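Local coordinates for protein endoglucanase (PDB 5H4U) that hydrolyses internal beta-1,4-glucosidic bonds in cellulose, lichenan and barley beta-glucan, at residues W163-C176 and L179-F191. Numbering follows the deposited sequence.
Sequences WGQRYGGISSQSEC and LPTSLRAGCNWRF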
loop_
_atom_site.group_PDB
_atom_site.type_symbol
_atom_site.label_atom_id
_atom_site.label_comp_id
_atom_site.label_asym_id
_atom_site.label_seq_id
_atom_site.Cartn_x
_atom_site.Cartn_y
_atom_site.Cartn_z
ATOM N N TRP A 163 -4.310 -0.416 15.167
ATOM C CA TRP A 163 -3.641 -1.496 15.872
ATOM C C TRP A 163 -2.288 -0.966 16.300
ATOM O O TRP A 163 -1.485 -0.537 15.464
ATOM C CB TRP A 163 -3.496 -2.729 14.996
ATOM C CG TRP A 163 -4.815 -3.250 14.543
ATOM C CD1 TRP A 163 -5.777 -3.854 15.297
ATOM C CD2 TRP A 163 -5.304 -3.220 13.215
ATOM N NE1 TRP A 163 -6.838 -4.197 14.514
ATOM C CE2 TRP A 163 -6.571 -3.828 13.222
ATOM C CE3 TRP A 163 -4.793 -2.730 12.014
ATOM C CZ2 TRP A 163 -7.349 -3.957 12.067
ATOM C CZ3 TRP A 163 -5.557 -2.864 10.860
ATOM C CH2 TRP A 163 -6.822 -3.475 10.894
ATOM N N GLY A 164 -2.050 -0.967 17.599
ATOM C CA GLY A 164 -0.796 -0.457 18.115
ATOM C C GLY A 164 -0.745 1.056 18.013
ATOM O O GLY A 164 -1.757 1.750 18.166
ATOM N N GLN A 165 0.429 1.568 17.655
ATOM C CA GLN A 165 0.635 3.005 17.557
ATOM C C GLN A 165 -0.029 3.559 16.316
ATOM O O GLN A 165 0.016 2.946 15.245
ATOM C CB GLN A 165 2.125 3.309 17.473
ATOM C CG GLN A 165 2.938 2.690 18.565
ATOM C CD GLN A 165 2.921 3.476 19.848
ATOM O OE1 GLN A 165 1.971 4.220 20.136
ATOM N NE2 GLN A 165 3.997 3.328 20.635
ATOM N N ARG A 166 -0.554 4.775 16.428
ATOM C CA ARG A 166 -1.096 5.397 15.234
ATOM C C ARG A 166 -0.032 5.499 14.158
ATOM O O ARG A 166 -0.344 5.418 12.970
ATOM C CB ARG A 166 -1.646 6.766 15.589
ATOM C CG ARG A 166 -2.109 7.544 14.424
ATOM C CD ARG A 166 -3.363 8.208 14.807
ATOM N NE ARG A 166 -4.143 8.569 13.636
ATOM C CZ ARG A 166 -5.461 8.460 13.563
ATOM N NH1 ARG A 166 -6.077 8.827 12.451
ATOM N NH2 ARG A 166 -6.154 7.953 14.582
ATOM N N TYR A 167 1.234 5.603 14.557
ATOM C CA TYR A 167 2.363 5.685 13.637
ATOM C C TYR A 167 3.364 4.569 13.904
ATOM O O TYR A 167 4.123 4.630 14.873
ATOM C CB TYR A 167 3.036 7.039 13.767
ATOM C CG TYR A 167 2.195 8.148 13.216
ATOM C CD1 TYR A 167 2.238 8.459 11.874
ATOM C CD2 TYR A 167 1.358 8.879 14.041
ATOM C CE1 TYR A 167 1.478 9.473 11.360
ATOM C CE2 TYR A 167 0.591 9.898 13.544
ATOM C CZ TYR A 167 0.651 10.196 12.197
ATOM O OH TYR A 167 -0.112 11.223 11.699
ATOM N N GLY A 168 3.437 3.595 12.997
ATOM C CA GLY A 168 4.294 2.443 13.156
ATOM C C GLY A 168 3.539 1.179 13.512
ATOM O O GLY A 168 4.049 0.075 13.285
ATOM N N GLY A 169 2.362 1.323 14.119
ATOM C CA GLY A 169 1.503 0.177 14.366
ATOM C C GLY A 169 2.039 -0.694 15.482
ATOM O O GLY A 169 2.588 -0.204 16.479
ATOM N N ILE A 170 1.954 -2.015 15.271
ATOM C CA ILE A 170 2.249 -2.961 16.326
ATOM C C ILE A 170 3.755 -3.169 16.403
ATOM O O ILE A 170 4.493 -2.858 15.476
ATOM C CB ILE A 170 1.516 -4.293 16.073
ATOM C CG1 ILE A 170 2.101 -4.987 14.853
ATOM C CG2 ILE A 170 0.049 -4.055 15.804
ATOM C CD1 ILE A 170 1.488 -6.318 14.557
ATOM N N SER A 171 4.205 -3.764 17.498
ATOM C CA SER A 171 5.636 -3.929 17.743
ATOM C C SER A 171 6.115 -5.360 17.599
ATOM O O SER A 171 7.314 -5.578 17.399
ATOM C CB SER A 171 6.011 -3.486 19.157
ATOM O OG SER A 171 5.723 -2.133 19.381
ATOM N N SER A 172 5.217 -6.327 17.646
ATOM C CA SER A 172 5.618 -7.707 17.756
ATOM C C SER A 172 4.749 -8.520 16.833
ATOM O O SER A 172 3.557 -8.242 16.684
ATOM C CB SER A 172 5.445 -8.201 19.183
ATOM O OG SER A 172 6.154 -7.343 20.053
ATOM N N GLN A 173 5.350 -9.545 16.254
ATOM C CA GLN A 173 4.581 -10.496 15.489
ATOM C C GLN A 173 3.538 -11.178 16.357
ATOM O O GLN A 173 2.494 -11.588 15.832
ATOM C CB GLN A 173 5.561 -11.510 14.898
ATOM C CG GLN A 173 4.961 -12.548 13.978
ATOM C CD GLN A 173 4.392 -13.722 14.743
ATOM O OE1 GLN A 173 4.762 -13.975 15.890
ATOM N NE2 GLN A 173 3.463 -14.427 14.127
ATOM N N SER A 174 3.754 -11.230 17.687
ATOM C CA SER A 174 2.738 -11.765 18.596
ATOM C C SER A 174 1.442 -10.963 18.515
ATOM O O SER A 174 0.346 -11.534 18.583
ATOM C CB SER A 174 3.255 -11.794 20.041
ATOM O OG SER A 174 3.146 -10.534 20.695
ATOM N N GLU A 175 1.541 -9.647 18.332
ATOM C CA GLU A 175 0.342 -8.834 18.206
ATOM C C GLU A 175 -0.326 -8.942 16.840
ATOM O O GLU A 175 -1.412 -8.364 16.660
ATOM C CB GLU A 175 0.636 -7.372 18.541
ATOM C CG GLU A 175 1.090 -7.161 19.960
ATOM C CD GLU A 175 1.766 -5.828 20.175
ATOM O OE1 GLU A 175 2.968 -5.742 19.863
ATOM O OE2 GLU A 175 1.096 -4.854 20.631
ATOM N N CYS A 176 0.243 -9.695 15.892
ATOM C CA CYS A 176 -0.493 -9.923 14.650
ATOM C C CYS A 176 -1.831 -10.618 14.898
ATOM O O CYS A 176 -2.753 -10.442 14.103
ATOM C CB CYS A 176 0.363 -10.720 13.668
ATOM S SG CYS A 176 1.499 -9.701 12.656
ATOM N N LEU A 179 -5.102 -8.470 14.758
ATOM C CA LEU A 179 -5.610 -8.053 13.474
ATOM C C LEU A 179 -6.645 -9.029 12.955
ATOM O O LEU A 179 -6.756 -10.160 13.439
ATOM C CB LEU A 179 -4.465 -7.942 12.476
ATOM C CG LEU A 179 -3.952 -6.511 12.498
ATOM C CD1 LEU A 179 -3.155 -6.181 13.768
ATOM C CD2 LEU A 179 -3.205 -6.184 11.216
ATOM N N PRO A 180 -7.486 -8.591 12.029
ATOM C CA PRO A 180 -8.430 -9.516 11.414
ATOM C C PRO A 180 -7.655 -10.648 10.781
ATOM O O PRO A 180 -6.546 -10.455 10.288
ATOM C CB PRO A 180 -9.111 -8.651 10.342
ATOM C CG PRO A 180 -8.976 -7.276 10.871
ATOM C CD PRO A 180 -7.599 -7.253 11.431
ATOM N N THR A 181 -8.262 -11.832 10.762
ATOM C CA THR A 181 -7.584 -12.978 10.164
ATOM C C THR A 181 -7.201 -12.688 8.718
ATOM O O THR A 181 -6.093 -13.025 8.293
ATOM C CB THR A 181 -8.471 -14.214 10.263
ATOM O OG1 THR A 181 -9.818 -13.846 9.932
ATOM C CG2 THR A 181 -8.444 -14.753 11.675
ATOM N N SER A 182 -8.099 -12.019 7.972
ATOM C CA SER A 182 -7.921 -11.701 6.552
ATOM C C SER A 182 -6.691 -10.868 6.256
ATOM O O SER A 182 -6.307 -10.779 5.088
ATOM C CB SER A 182 -9.114 -10.906 6.017
ATOM O OG SER A 182 -10.195 -11.735 5.635
ATOM N N LEU A 183 -6.094 -10.226 7.260
ATOM C CA LEU A 183 -4.918 -9.383 7.052
ATOM C C LEU A 183 -3.668 -9.984 7.669
ATOM O O LEU A 183 -2.574 -9.411 7.542
ATOM C CB LEU A 183 -5.142 -7.973 7.612
ATOM C CG LEU A 183 -6.314 -7.201 7.020
ATOM C CD1 LEU A 183 -6.480 -5.938 7.799
ATOM C CD2 LEU A 183 -6.107 -6.881 5.541
ATOM N N ARG A 184 -3.799 -11.137 8.318
ATOM C CA ARG A 184 -2.705 -11.646 9.117
ATOM C C ARG A 184 -1.525 -12.055 8.247
ATOM O O ARG A 184 -0.386 -12.076 8.733
ATOM C CB ARG A 184 -3.209 -12.782 9.991
ATOM C CG ARG A 184 -3.736 -12.273 11.341
ATOM C CD ARG A 184 -4.652 -13.306 11.944
ATOM N NE ARG A 184 -5.687 -12.742 12.805
ATOM C CZ ARG A 184 -6.346 -13.453 13.719
ATOM N NH1 ARG A 184 -6.071 -14.748 13.883
ATOM N NH2 ARG A 184 -7.274 -12.882 14.463
ATOM N N ALA A 185 -1.768 -12.481 7.005
ATOM C CA ALA A 185 -0.640 -12.731 6.121
ATOM C C ALA A 185 0.216 -11.477 5.997
ATOM O O ALA A 185 1.417 -11.496 6.297
ATOM C CB ALA A 185 -1.110 -13.211 4.740
ATOM N N GLY A 186 -0.406 -10.362 5.617
ATOM C CA GLY A 186 0.363 -9.152 5.382
ATOM C C GLY A 186 1.096 -8.720 6.625
ATOM O O GLY A 186 2.305 -8.470 6.600
ATOM N N CYS A 187 0.378 -8.705 7.746
ATOM C CA CYS A 187 0.982 -8.424 9.037
ATOM C C CYS A 187 2.246 -9.246 9.211
ATOM O O CYS A 187 3.332 -8.693 9.414
ATOM C CB CYS A 187 -0.033 -8.728 10.137
ATOM S SG CYS A 187 0.422 -8.189 11.736
ATOM N N ASN A 188 2.137 -10.566 9.026
ATOM C CA ASN A 188 3.282 -11.441 9.269
ATOM C C ASN A 188 4.430 -11.154 8.311
ATOM O O ASN A 188 5.607 -11.211 8.701
ATOM C CB ASN A 188 2.841 -12.903 9.214
ATOM C CG ASN A 188 2.219 -13.357 10.535
ATOM O OD1 ASN A 188 2.778 -13.117 11.613
ATOM N ND2 ASN A 188 1.024 -13.918 10.468
ATOM N N TRP A 189 4.105 -10.839 7.058
ATOM C CA TRP A 189 5.124 -10.468 6.084
ATOM C C TRP A 189 6.048 -9.378 6.622
ATOM O O TRP A 189 7.255 -9.389 6.361
ATOM C CB TRP A 189 4.416 -10.025 4.818
ATOM C CG TRP A 189 5.243 -9.631 3.661
ATOM C CD1 TRP A 189 5.595 -10.406 2.600
ATOM C CD2 TRP A 189 5.750 -8.314 3.394
ATOM N NE1 TRP A 189 6.317 -9.657 1.704
ATOM C CE2 TRP A 189 6.423 -8.371 2.169
ATOM C CE3 TRP A 189 5.711 -7.102 4.088
ATOM C CZ2 TRP A 189 7.055 -7.264 1.621
ATOM C CZ3 TRP A 189 6.336 -6.013 3.547
ATOM C CH2 TRP A 189 7.004 -6.097 2.327
ATOM N N ARG A 190 5.508 -8.459 7.417
ATOM C CA ARG A 190 6.321 -7.368 7.931
ATOM C C ARG A 190 7.436 -7.865 8.859
ATOM O O ARG A 190 8.513 -7.252 8.928
ATOM C CB ARG A 190 5.419 -6.367 8.646
ATOM C CG ARG A 190 6.146 -5.264 9.350
ATOM C CD ARG A 190 5.263 -4.642 10.383
ATOM N NE ARG A 190 6.039 -3.849 11.321
ATOM C CZ ARG A 190 5.529 -3.239 12.380
ATOM N NH1 ARG A 190 4.233 -3.305 12.645
ATOM N NH2 ARG A 190 6.330 -2.570 13.178
ATOM N N PHE A 191 7.205 -8.970 9.571
ATOM C CA PHE A 191 8.193 -9.498 10.489
ATOM C C PHE A 191 9.012 -10.638 9.917
ATOM O O PHE A 191 10.014 -11.021 10.533
ATOM C CB PHE A 191 7.519 -9.965 11.778
ATOM C CG PHE A 191 6.849 -8.874 12.516
ATOM C CD1 PHE A 191 7.610 -8.002 13.267
ATOM C CD2 PHE A 191 5.484 -8.693 12.450
ATOM C CE1 PHE A 191 7.033 -6.977 13.950
ATOM C CE2 PHE A 191 4.897 -7.657 13.138
ATOM C CZ PHE A 191 5.676 -6.798 13.890
#
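Cys176 and Cys187 are joined by a disulfide, SG to SG 2.1 Å with chi3 -94°, which ties the 3-10 turn begun at Gln173 to helix 184-191. Nearby, Cys176 O accepts a backbone hydrogen bond from Leu179 N. Both segments belong to the family 45 glycosyl hydrolase domain, of the double-psi beta-barrel clan.

Apolar contacts lie on both sides of this link. Leu179 lays CG and CD1 over one face of the Trp163 indole; CD1 makes a CH-pi contact 3.7 Å from the centroid of the five-membered ring. Pro180 CD meets the six-membered ring at Trp163 CZ2, 3.4 Å away. A serine in place of Trp163 would probably leave Leu179 and Pro180 without their flat partner and open a gap beside Cys152. The Trp163 side chain lies about 8 Å from that of Asp29, the probable nucleophile. Beyond the disulfide, the Phe191 ring has the backbone of Ser172 and Gln173 over one face, with Gln173 CB in CH-pi contact. Ile170 CD1 and Cys176 SG lie at its edge.

Polar side chains add to the contact. Arg190, extended with CG anti to its N (chi1 174°), reaches Ile170 O through NH1 at 2.9 Å and weakly through NH2. NH2 also bonds Asn196 OD1. Gln173 NE2 donates to Asn188 OD1 at 2.9 Å, with the amides nearly coplanar.

The disulfide, Phe191, Arg190 and Asn188 thus hold 170-176 against helix 184-191, while Trp163 packs on the turn before it; ties so spread should resist separation.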